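Local coordinates for protein aspartate aminotransferase (Plasmodium falciparum, PDB 3K7Y) that probably catalyses, as a pyridoxal-phosphate-dependent homodimer, the reversible transfer of an amino group between L-aspartate and 2-oxoglutarate, giving oxaloacetate and L-glutamate, at residues A[334-338]-A[339-343]; A[345-348]-A[349-352]; A[367-371]-A[372-376]; A[395-398]-A[399-402]. All blocks are in the same frame, centred on the assembly; numbering follows the deposited sequence.

Interaction 1 of 4, residues A[334-338]-A[339-343]; sequences TYQKK and YNLNY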
loop_
_atom_site.group_PDB
_atom_site.type_symbol
_atom_site.label_atom_id
_atom_site.label_comp_id
_atom_site.label_asym_id
_atom_site.label_seq_id
_atom_site.Cartn_x
_atom_site.Cartn_y
_atom_site.Cartn_z
ATOM N N THR A 334 6.549 -2.318 -45.809
ATOM C CA THR A 334 6.914 -1.330 -46.829
ATOM C C THR A 334 8.370 -0.907 -46.716
ATOM O O THR A 334 9.185 -1.321 -47.527
ATOM C CB THR A 334 5.996 -0.086 -46.806
ATOM O OG1 THR A 334 4.666 -0.479 -47.158
ATOM C CG2 THR A 334 6.477 0.970 -47.799
ATOM N N TYR A 335 8.711 -0.100 -45.714
ATOM C CA TYR A 335 10.069 0.460 -45.618
ATOM C C TYR A 335 11.144 -0.582 -45.773
ATOM O O TYR A 335 12.197 -0.323 -46.353
ATOM C CB TYR A 335 10.263 1.201 -44.307
ATOM C CG TYR A 335 9.604 2.530 -44.359
ATOM C CD1 TYR A 335 10.319 3.667 -44.719
ATOM C CD2 TYR A 335 8.246 2.651 -44.107
ATOM C CE1 TYR A 335 9.695 4.903 -44.797
ATOM C CE2 TYR A 335 7.613 3.871 -44.183
ATOM C CZ TYR A 335 8.339 4.993 -44.526
ATOM O OH TYR A 335 7.696 6.196 -44.581
ATOM N N GLN A 336 10.853 -1.758 -45.234
ATOM C CA GLN A 336 11.605 -2.970 -45.482
ATOM C C GLN A 336 12.180 -3.070 -46.908
ATOM O O GLN A 336 13.352 -3.399 -47.065
ATOM C CB GLN A 336 10.694 -4.157 -45.210
ATOM C CG GLN A 336 11.432 -5.434 -44.971
ATOM C CD GLN A 336 10.539 -6.639 -44.989
ATOM O OE1 GLN A 336 10.677 -7.514 -44.140
ATOM N NE2 GLN A 336 9.625 -6.707 -45.961
ATOM N N LYS A 337 11.346 -2.785 -47.920
ATOM C CA LYS A 337 11.712 -2.814 -49.348
ATOM C C LYS A 337 12.886 -1.901 -49.712
ATOM O O LYS A 337 13.713 -2.245 -50.563
ATOM C CB LYS A 337 10.530 -2.374 -50.221
ATOM C CG LYS A 337 9.340 -3.311 -50.323
ATOM C CD LYS A 337 8.233 -2.635 -51.147
ATOM C CE LYS A 337 6.831 -2.958 -50.627
ATOM N NZ LYS A 337 5.890 -1.826 -50.893
ATOM N N LYS A 338 12.920 -0.719 -49.106
ATOM C CA LYS A 338 13.996 0.225 -49.342
ATOM C C LYS A 338 15.362 -0.374 -49.007
ATOM O O LYS A 338 16.373 -0.056 -49.647
ATOM C CB LYS A 338 13.766 1.522 -48.555
ATOM C CG LYS A 338 12.627 2.379 -49.094
ATOM C CD LYS A 338 12.520 3.726 -48.385
ATOM C CE LYS A 338 11.351 4.541 -48.963
ATOM N NZ LYS A 338 11.045 5.798 -48.213
ATOM N N TYR A 339 15.396 -1.256 -48.017
ATOM C CA TYR A 339 16.662 -1.852 -47.597
ATOM C C TYR A 339 16.817 -3.286 -48.122
ATOM O O TYR A 339 17.775 -3.978 -47.786
ATOM C CB TYR A 339 16.820 -1.741 -46.069
ATOM C CG TYR A 339 16.715 -0.302 -45.581
ATOM C CD1 TYR A 339 17.856 0.489 -45.419
ATOM C CD2 TYR A 339 15.472 0.280 -45.315
ATOM C CE1 TYR A 339 17.759 1.822 -44.992
ATOM C CE2 TYR A 339 15.367 1.607 -44.887
ATOM C CZ TYR A 339 16.511 2.372 -44.728
ATOM O OH TYR A 339 16.404 3.681 -44.311
ATOM N N ASN A 340 15.880 -3.690 -48.980
ATOM C CA ASN A 340 15.764 -5.050 -49.524
ATOM C C ASN A 340 15.791 -6.184 -48.479
ATOM O O ASN A 340 16.441 -7.212 -48.666
ATOM C CB ASN A 340 16.715 -5.262 -50.727
ATOM C CG ASN A 340 18.016 -5.990 -50.370
ATOM O OD1 ASN A 340 18.423 -6.069 -49.209
ATOM N ND2 ASN A 340 18.672 -6.530 -51.392
ATOM N N LEU A 341 15.055 -5.985 -47.385
ATOM C CA LEU A 341 14.956 -6.963 -46.302
ATOM C C LEU A 341 13.779 -7.882 -46.553
ATOM O O LEU A 341 12.851 -7.509 -47.264
ATOM C CB LEU A 341 14.783 -6.263 -44.955
ATOM C CG LEU A 341 15.847 -5.273 -44.468
ATOM C CD1 LEU A 341 15.230 -4.310 -43.473
ATOM C CD2 LEU A 341 17.057 -5.977 -43.867
ATOM N N ASN A 342 13.809 -9.065 -45.938
ATOM C CA ASN A 342 12.934 -10.191 -46.315
ATOM C C ASN A 342 12.246 -10.882 -45.131
ATOM O O ASN A 342 12.172 -12.117 -45.083
ATOM C CB ASN A 342 13.756 -11.228 -47.094
ATOM C CG ASN A 342 15.065 -11.622 -46.365
ATOM O OD1 ASN A 342 15.746 -10.772 -45.746
ATOM N ND2 ASN A 342 15.421 -12.914 -46.449
ATOM N N TYR A 343 11.744 -10.078 -44.190
ATOM C CA TYR A 343 11.103 -10.574 -42.963
ATOM C C TYR A 343 9.586 -10.661 -43.085
ATOM O O TYR A 343 8.951 -9.784 -43.656
ATOM C CB TYR A 343 11.423 -9.653 -41.785
ATOM C CG TYR A 343 12.879 -9.578 -41.410
ATOM C CD1 TYR A 343 13.496 -10.615 -40.693
ATOM C CD2 TYR A 343 13.645 -8.459 -41.747
ATOM C CE1 TYR A 343 14.848 -10.544 -40.336
ATOM C CE2 TYR A 343 14.998 -8.374 -41.390
ATOM C CZ TYR A 343 15.589 -9.422 -40.686
ATOM O OH TYR A 343 16.917 -9.342 -40.346
#

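Interaction 2 of 4, residues A[345-348]-A[349-352]; sequences WNVY and KKQR. With ACT (acetate ion), chain C.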
loop_
_atom_site.group_PDB
_atom_site.type_symbol
_atom_site.label_atom_id
_atom_site.label_comp_id
_atom_site.label_asym_id
_atom_site.label_seq_id
_atom_site.Cartn_x
_atom_site.Cartn_y
_atom_site.Cartn_z
ATOM N N TRP A 345 6.477 -9.822 -41.508
ATOM C CA TRP A 345 5.918 -9.005 -40.440
ATOM C C TRP A 345 4.453 -9.317 -40.160
ATOM O O TRP A 345 3.875 -8.760 -39.225
ATOM C CB TRP A 345 6.066 -7.517 -40.754
ATOM C CG TRP A 345 7.481 -7.068 -40.865
ATOM C CD1 TRP A 345 8.154 -6.760 -42.019
ATOM C CD2 TRP A 345 8.416 -6.866 -39.790
ATOM N NE1 TRP A 345 9.442 -6.378 -41.730
ATOM C CE2 TRP A 345 9.632 -6.437 -40.372
ATOM C CE3 TRP A 345 8.344 -7.010 -38.393
ATOM C CZ2 TRP A 345 10.771 -6.147 -39.604
ATOM C CZ3 TRP A 345 9.475 -6.720 -37.631
ATOM C CH2 TRP A 345 10.675 -6.296 -38.241
ATOM N N ASN A 346 3.855 -10.204 -40.957
ATOM C CA ASN A 346 2.432 -10.532 -40.814
ATOM C C ASN A 346 2.106 -11.324 -39.530
ATOM O O ASN A 346 0.960 -11.336 -39.062
ATOM C CB ASN A 346 1.951 -11.293 -42.051
ATOM C CG ASN A 346 0.667 -10.723 -42.627
ATOM O OD1 ASN A 346 0.703 -9.927 -43.562
ATOM N ND2 ASN A 346 -0.474 -11.123 -42.073
ATOM N N VAL A 347 3.124 -11.961 -38.958
ATOM C CA VAL A 347 2.933 -12.881 -37.854
ATOM C C VAL A 347 2.841 -12.178 -36.501
ATOM O O VAL A 347 2.623 -12.817 -35.470
ATOM C CB VAL A 347 4.049 -13.927 -37.800
ATOM C CG1 VAL A 347 3.541 -15.169 -37.065
ATOM C CG2 VAL A 347 4.519 -14.286 -39.205
ATOM N N TYR A 348 2.999 -10.864 -36.498
ATOM C CA TYR A 348 2.965 -10.129 -35.252
ATOM C C TYR A 348 1.659 -9.382 -35.097
ATOM O O TYR A 348 1.467 -8.658 -34.116
ATOM C CB TYR A 348 4.102 -9.120 -35.196
ATOM C CG TYR A 348 5.487 -9.681 -35.349
ATOM C CD1 TYR A 348 6.204 -10.112 -34.250
ATOM C CD2 TYR A 348 6.085 -9.744 -36.587
ATOM C CE1 TYR A 348 7.466 -10.614 -34.380
ATOM C CE2 TYR A 348 7.357 -10.258 -36.735
ATOM C CZ TYR A 348 8.044 -10.689 -35.622
ATOM O OH TYR A 348 9.320 -11.192 -35.764
ATOM N N LYS A 349 0.771 -9.536 -36.073
ATOM C CA LYS A 349 -0.549 -8.903 -36.019
ATOM C C LYS A 349 -1.544 -9.742 -35.212
ATOM O O LYS A 349 -2.407 -9.183 -34.552
ATOM C CB LYS A 349 -1.083 -8.636 -37.426
ATOM C CG LYS A 349 -0.219 -7.725 -38.294
ATOM C CD LYS A 349 -0.434 -8.080 -39.758
ATOM C CE LYS A 349 0.101 -7.013 -40.694
ATOM N NZ LYS A 349 0.306 -7.529 -42.090
ATOM N N LYS A 350 -1.413 -11.070 -35.272
ATOM C CA LYS A 350 -2.135 -11.998 -34.389
ATOM C C LYS A 350 -2.159 -11.468 -32.954
ATOM O O LYS A 350 -3.189 -11.514 -32.273
ATOM C CB LYS A 350 -1.473 -13.393 -34.373
ATOM C CG LYS A 350 -1.485 -14.185 -35.689
ATOM C CD LYS A 350 -0.369 -13.764 -36.661
ATOM C CE LYS A 350 -0.781 -13.941 -38.130
ATOM N NZ LYS A 350 -0.457 -15.287 -38.722
ATOM N N GLN A 351 -1.006 -10.962 -32.511
ATOM C CA GLN A 351 -0.792 -10.458 -31.148
ATOM C C GLN A 351 -1.867 -9.495 -30.620
ATOM O O GLN A 351 -2.558 -8.831 -31.401
ATOM C CB GLN A 351 0.597 -9.822 -31.046
ATOM C CG GLN A 351 1.694 -10.840 -30.921
ATOM C CD GLN A 351 3.081 -10.242 -30.936
ATOM O OE1 GLN A 351 3.282 -9.050 -31.213
ATOM N NE2 GLN A 351 4.066 -11.083 -30.645
ATOM N N ARG A 352 -1.992 -9.418 -29.293
ATOM C CA ARG A 352 -3.040 -8.632 -28.676
ATOM C C ARG A 352 -2.649 -8.158 -27.310
ATOM O O ARG A 352 -1.953 -8.849 -26.592
ATOM C CB ARG A 352 -4.319 -9.456 -28.570
ATOM C CG ARG A 352 -5.510 -8.735 -29.114
ATOM C CD ARG A 352 -5.280 -8.408 -30.559
ATOM N NE ARG A 352 -6.377 -8.829 -31.414
ATOM C CZ ARG A 352 -6.270 -8.932 -32.730
ATOM N NH1 ARG A 352 -7.310 -9.306 -33.444
ATOM N NH2 ARG A 352 -5.121 -8.655 -33.331
HETATM C C ACT C . -2.743 -6.881 -43.130
HETATM O O ACT C . -2.373 -7.148 -44.298
HETATM O OXT ACT C . -2.235 -5.863 -42.602
HETATM C CH3 ACT C . -3.733 -7.745 -42.396
#

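Interaction 3 of 4, residues A[367-371]-A[372-376]; sequences HLKTH and HIYII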
loop_
_atom_site.group_PDB
_atom_site.type_symbol
_atom_site.label_atom_id
_atom_site.label_comp_id
_atom_site.label_asym_id
_atom_site.label_seq_id
_atom_site.Cartn_x
_atom_site.Cartn_y
_atom_site.Cartn_z
ATOM N N HIS A 367 20.904 0.019 -30.510
ATOM C CA HIS A 367 21.192 0.826 -31.687
ATOM C C HIS A 367 20.012 1.719 -32.023
ATOM O O HIS A 367 20.162 2.727 -32.706
ATOM C CB HIS A 367 21.555 -0.031 -32.906
ATOM C CG HIS A 367 22.496 0.655 -33.841
ATOM N ND1 HIS A 367 22.267 1.931 -34.319
ATOM C CD2 HIS A 367 23.693 0.272 -34.346
ATOM C CE1 HIS A 367 23.274 2.296 -35.094
ATOM N NE2 HIS A 367 24.154 1.308 -35.126
ATOM N N LEU A 368 18.835 1.336 -31.549
ATOM C CA LEU A 368 17.632 2.101 -31.786
ATOM C C LEU A 368 17.599 3.319 -30.894
ATOM O O LEU A 368 16.649 4.101 -30.939
ATOM C CB LEU A 368 16.398 1.245 -31.506
ATOM C CG LEU A 368 15.667 0.505 -32.635
ATOM C CD1 LEU A 368 14.447 -0.210 -32.077
ATOM C CD2 LEU A 368 15.249 1.438 -33.765
ATOM N N LYS A 369 18.630 3.465 -30.066
ATOM C CA LYS A 369 18.729 4.590 -29.140
ATOM C C LYS A 369 19.590 5.721 -29.691
ATOM O O LYS A 369 19.404 6.867 -29.290
ATOM C CB LYS A 369 19.195 4.128 -27.756
ATOM C CG LYS A 369 18.100 3.369 -27.007
ATOM C CD LYS A 369 18.530 2.784 -25.659
ATOM C CE LYS A 369 17.358 2.016 -25.030
ATOM N NZ LYS A 369 17.760 0.826 -24.226
ATOM N N THR A 370 20.490 5.410 -30.633
ATOM C CA THR A 370 21.267 6.443 -31.350
ATOM C C THR A 370 20.307 7.352 -32.118
ATOM O O THR A 370 20.543 8.552 -32.275
ATOM C CB THR A 370 22.380 5.870 -32.301
ATOM O OG1 THR A 370 21.823 5.491 -33.564
ATOM C CG2 THR A 370 23.089 4.665 -31.693
ATOM N N HIS A 371 19.230 6.752 -32.604
ATOM C CA HIS A 371 18.034 7.477 -32.993
ATOM C C HIS A 371 17.204 7.532 -31.715
ATOM O O HIS A 371 17.439 6.761 -30.782
ATOM C CB HIS A 371 17.312 6.715 -34.094
ATOM C CG HIS A 371 18.242 6.043 -35.050
ATOM N ND1 HIS A 371 18.881 6.727 -36.058
ATOM C CD2 HIS A 371 18.669 4.762 -35.132
ATOM C CE1 HIS A 371 19.645 5.892 -36.738
ATOM N NE2 HIS A 371 19.535 4.693 -36.197
ATOM N N HIS A 372 16.236 8.428 -31.628
ATOM C CA HIS A 372 15.745 8.726 -30.291
ATOM C C HIS A 372 14.479 7.953 -29.921
ATOM O O HIS A 372 13.491 8.503 -29.423
ATOM C CB HIS A 372 15.720 10.246 -30.068
ATOM C CG HIS A 372 17.042 10.892 -30.358
ATOM N ND1 HIS A 372 17.312 11.536 -31.549
ATOM C CD2 HIS A 372 18.195 10.921 -29.644
ATOM C CE1 HIS A 372 18.564 11.964 -31.544
ATOM N NE2 HIS A 372 19.121 11.607 -30.399
ATOM N N ILE A 373 14.561 6.641 -30.143
ATOM C CA ILE A 373 13.456 5.716 -29.861
ATOM C C ILE A 373 13.801 4.625 -28.831
ATOM O O ILE A 373 14.784 3.893 -28.994
ATOM C CB ILE A 373 12.905 5.063 -31.153
ATOM C CG1 ILE A 373 12.040 3.853 -30.775
ATOM C CG2 ILE A 373 14.027 4.722 -32.134
ATOM C CD1 ILE A 373 12.070 2.698 -31.742
ATOM N N TYR A 374 12.977 4.512 -27.788
ATOM C CA TYR A 374 13.249 3.578 -26.681
ATOM C C TYR A 374 12.251 2.413 -26.560
ATOM O O TYR A 374 11.040 2.582 -26.693
ATOM C CB TYR A 374 13.437 4.325 -25.339
ATOM C CG TYR A 374 14.347 5.518 -25.471
ATOM C CD1 TYR A 374 13.823 6.794 -25.675
ATOM C CD2 TYR A 374 15.732 5.373 -25.432
ATOM C CE1 TYR A 374 14.659 7.905 -25.823
ATOM C CE2 TYR A 374 16.589 6.481 -25.584
ATOM C CZ TYR A 374 16.042 7.744 -25.777
ATOM O OH TYR A 374 16.857 8.854 -25.922
ATOM N N ILE A 375 12.808 1.242 -26.268
ATOM C CA ILE A 375 12.175 -0.061 -26.462
ATOM C C ILE A 375 12.795 -0.998 -25.418
ATOM O O ILE A 375 13.950 -0.820 -25.067
ATOM C CB ILE A 375 12.504 -0.553 -27.894
ATOM C CG1 ILE A 375 12.385 -2.068 -28.042
ATOM C CG2 ILE A 375 13.934 -0.148 -28.257
ATOM C CD1 ILE A 375 13.379 -2.668 -29.028
ATOM N N ILE A 376 12.053 -1.981 -24.918
ATOM C CA ILE A 376 12.622 -2.887 -23.911
ATOM C C ILE A 376 13.680 -3.852 -24.504
ATOM O O ILE A 376 13.608 -4.251 -25.667
ATOM C CB ILE A 376 11.527 -3.654 -23.095
ATOM C CG1 ILE A 376 10.485 -2.685 -22.520
ATOM C CG2 ILE A 376 12.139 -4.495 -21.967
ATOM C CD1 ILE A 376 9.127 -2.680 -23.306
#

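Interaction 4 of 4, residues A[395-398]-A[399-402]; sequences ADKI and CLSL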
loop_
_atom_site.group_PDB
_atom_site.type_symbol
_atom_site.label_atom_id
_atom_site.label_comp_id
_atom_site.label_asym_id
_atom_site.label_seq_id
_atom_site.Cartn_x
_atom_site.Cartn_y
_atom_site.Cartn_z
ATOM N N ALA A 395 9.410 3.118 -38.267
ATOM C CA ALA A 395 9.483 1.957 -39.140
ATOM C C ALA A 395 10.736 2.028 -39.987
ATOM O O ALA A 395 11.448 1.030 -40.138
ATOM C CB ALA A 395 8.235 1.866 -40.009
ATOM N N ASP A 396 11.007 3.219 -40.511
ATOM C CA ASP A 396 12.253 3.495 -41.197
ATOM C C ASP A 396 13.449 3.102 -40.329
ATOM O O ASP A 396 14.190 2.190 -40.682
ATOM C CB ASP A 396 12.323 4.968 -41.605
ATOM C CG ASP A 396 13.615 5.322 -42.310
ATOM O OD1 ASP A 396 14.419 4.420 -42.646
ATOM O OD2 ASP A 396 13.824 6.526 -42.529
ATOM N N LYS A 397 13.615 3.760 -39.186
ATOM C CA LYS A 397 14.776 3.518 -38.332
ATOM C C LYS A 397 14.993 2.051 -37.933
ATOM O O LYS A 397 16.138 1.618 -37.770
ATOM C CB LYS A 397 14.742 4.416 -37.095
ATOM C CG LYS A 397 15.039 5.905 -37.367
ATOM C CD LYS A 397 16.312 6.101 -38.186
ATOM C CE LYS A 397 16.580 7.564 -38.484
ATOM N NZ LYS A 397 15.592 8.141 -39.439
ATOM N N ILE A 398 13.895 1.301 -37.789
ATOM C CA ILE A 398 13.920 -0.132 -37.480
ATOM C C ILE A 398 14.561 -0.917 -38.604
ATOM O O ILE A 398 15.370 -1.813 -38.375
ATOM C CB ILE A 398 12.496 -0.683 -37.269
ATOM C CG1 ILE A 398 11.997 -0.376 -35.851
ATOM C CG2 ILE A 398 12.460 -2.193 -37.505
ATOM C CD1 ILE A 398 10.641 -0.999 -35.516
ATOM N N CYS A 399 14.172 -0.579 -39.826
ATOM C CA CYS A 399 14.720 -1.213 -41.009
ATOM C C CYS A 399 16.158 -0.756 -41.193
ATOM O O CYS A 399 17.064 -1.581 -41.248
ATOM C CB CYS A 399 13.859 -0.877 -42.228
ATOM S SG CYS A 399 12.136 -1.510 -42.110
ATOM N N LEU A 400 16.366 0.560 -41.252
ATOM C CA LEU A 400 17.709 1.148 -41.355
ATOM C C LEU A 400 18.620 0.440 -40.380
ATOM O O LEU A 400 19.699 -0.071 -40.732
ATOM C CB LEU A 400 17.669 2.648 -41.010
ATOM C CG LEU A 400 18.870 3.520 -41.399
ATOM C CD1 LEU A 400 18.502 5.007 -41.359
ATOM C CD2 LEU A 400 20.085 3.244 -40.531
ATOM N N SER A 401 18.143 0.404 -39.145
ATOM C CA SER A 401 18.895 -0.179 -38.072
ATOM C C SER A 401 19.085 -1.672 -38.256
ATOM O O SER A 401 20.155 -2.212 -37.963
ATOM C CB SER A 401 18.215 0.082 -36.769
ATOM O OG SER A 401 19.201 0.005 -35.790
ATOM N N LEU A 402 18.054 -2.340 -38.762
ATOM C CA LEU A 402 18.128 -3.769 -38.971
ATOM C C LEU A 402 19.161 -4.147 -40.012
ATOM O O LEU A 402 19.834 -5.171 -39.878
ATOM C CB LEU A 402 16.762 -4.324 -39.339
ATOM C CG LEU A 402 16.099 -4.947 -38.116
ATOM C CD1 LEU A 402 14.597 -5.118 -38.304
ATOM C CD2 LEU A 402 16.786 -6.271 -37.801
#

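Interaction 1 of 4, residues A[334-338]-A[339-343]
Gln336 meets Leu341 through its backbone carbonyl and Tyr343 through its side-chain amide, where the chain turns away from the end of the long helix 304-335. Leu341 N reaches back to Gln336 O at 3.1 Å, almost straight at 176°. Tyr339 N approaches Gln336 O from the opposite face of its carbonyl plane, at 3.1 Å but more bent. Lys337 O is used as well, accepting Asn340 N at 3.0 Å. The six-to-one bond from Leu341, the bond from Asn340 and the left-handed backbone of Asn340 together follow the pattern of a Schellman motif. Because CG of Gln336 is anti to its backbone N (chi1 -160°) and the chain runs on extended, the amide lies against the next residues: CG rests 3.5 Å from Leu341 CB, and OE1 accepts Tyr343 N at 2.8 Å from above the amide plane. NE2 turns back to a weak bond with Glu333 O. Tyr335 O sits at the edge of the Tyr339 ring, 3.5 Å from CD2, while the hydroxyl of Tyr339 is hydrogen-bonded to Asp396 on helix 390-403. One glutamine thus satisfies three backbone N-H groups beyond it, two through its carbonyl and one through its amide; these bonds fix the backbone of the turn, while Tyr339 and Leu341 pack on helix 390-403.

Interaction 2 of 4, residues A[345-348]-A[349-352]
Asn346 and Lys349 meet across one turn, in the connection between helix 304-335 and strand 355-357, where residues 346-348 form a short 3-10 segment. The backbone bond from Lys349 N to Asn346 O is long and weak at 3.5 Å. The side chain of Lys349 then runs back over the same carbonyl. Lys349 CB lies 3.8 Å from Asn346 O and beside the Tyr348 carbonyl carbon; CG stays near that Asn346 oxygen, and CD passes Asn346 O at 3.6 Å with Asn346 ND2 on its way. CE reaches the acetate ion, probably from the crystallisation liquor, 3.2 Å from its OXT. At the tip NZ makes two weak hydrogen bonds, to Asn346 OD1 at 2.8 Å and to acetate OXT at 3.1 Å. With chi2, chi3 and chi4 all near anti (152°, 165° and 161°), the chain is long enough to carry the ammonium past the carbonyl to the amide. Lys350 bends instead, laying CD against Val347 O at 3.4 Å and its CE near Asn346 O. Gln351 CB touches Tyr348 O, and its NE2, at the edge of the Tyr348 ring, is hydrogen-bonded to Phe357 O. Phe329 of helix 304-335 meets that ring with its plane nearly parallel. The weak side-chain bonds thus belong to the Lys349 ammonium, which probably draws in both the amide oxygen and the anion; Lys350 lays only methylenes against carbonyl oxygens, and the buried Gln351 has its firmer bond from NE2 and a weak one from OE1 to Ser356.

Interaction 3 of 4, residues A[367-371]-A[372-376]
Leu368 packs against Ile373 and Ile375 where the chain enters strand 373-374, and His372 between them is the centre of an inverse gamma turn. That short strand runs parallel to strand 32-33, with His372 and Tyr374 both hydrogen-bonded through the backbone to Ile32. Ile373 N gives a weak bond to Leu368 O at 3.4 Å. Leu368 CD1 touches two isoleucines, Ile373 CD1 at 3.8 Å and Ile375 CG2 at 3.9 Å. In Ile373, CG1 stands anti to the backbone N (chi1 165°) and leads to the touching CD1; in Ile375 it is CG2, set between the backbone N and the carbonyl carbon, that makes the contact, and Leu368 crosses this side chain at about a right angle. Lys369 stays extended as far as CE and lies across Tyr374 roughly at right angles, its CG 3.5 Å from Tyr374 CD2 and its CD in the plane of the ring at the edge. NZ goes on to a salt bridge with Glu366. Thr370 lies against both histidine rings: OG1 stands over the centre of the His371 ring, and the Thr370 carbonyl oxygen lies 3.8 Å above one face of the His372 ring, offset toward its rim.

Interaction 4 of 4, residues A[395-398]-A[399-402]
Ala395 and Cys399 open a run of i to i+4 bonds along helix 390-403, with Cys399 N donating to Ala395 O at 3.2 Å. Next, Asp396 O accepts Leu400 N at 2.8 Å and takes a second, weak bond from Cys399 N. The Asp396 carboxylate has CG anti to the backbone N (chi1 179°), which swings OD1 along the helix to within 4.0 Å of Leu400 CB; the polar partner of OD1 is the hydroxyl of Tyr339, in the loop after helix 304-335. Lys397 bends at chi2 (-50°), which lays its CD beside Leu400 CD1 at 4.0 Å, the two side chains pointing the same way. A further bend at chi4 (-69°) turns Lys397 NZ to Asp396 OD2, a long salt bridge of 3.9 Å. Ile398 turns to the buried side, toward Phe328 and Leu332 of helix 304-335. Its CG2 meets Leu402 CD1 at 3.7 Å, the pair lying side by side, while Leu402 N donates to Ile398 O at 2.8 Å. The charged side chains of Asp396 and Lys397 and the apolar ones of Ala395 and Ile398 thus occupy different sides of one turn, an amphipathic C-terminal helix packed on the long interdomain helix, as in the small domain of aspartate aminotransferases.

How the interactions relate
Interaction 4 is buried, interactions 2 and 3 partly so, and interaction 1 lies at the surface. Helix 390-403, which carries interaction 4, is the neighbour the other three share. Tyr339 of interaction 1 lies against its Cys399 and Leu400, Trp345 of interaction 2 touches Leu402, and His371 and Leu368 of interaction 3 approach Lys397 and Ile398. Interactions 1 and 2 also adjoin directly, with Gln336 OE1 2.9 Å from Trp345 NE1, whereas interaction 3 touches neither. Chemistry follows place: 334-343 is tied by carbonyl and glutamine-amide acceptors and 345-352 by a lysine ammonium, while 367-376 and 395-402 add leucine and isoleucine packing, in 395-402 on top of helix backbone bonds.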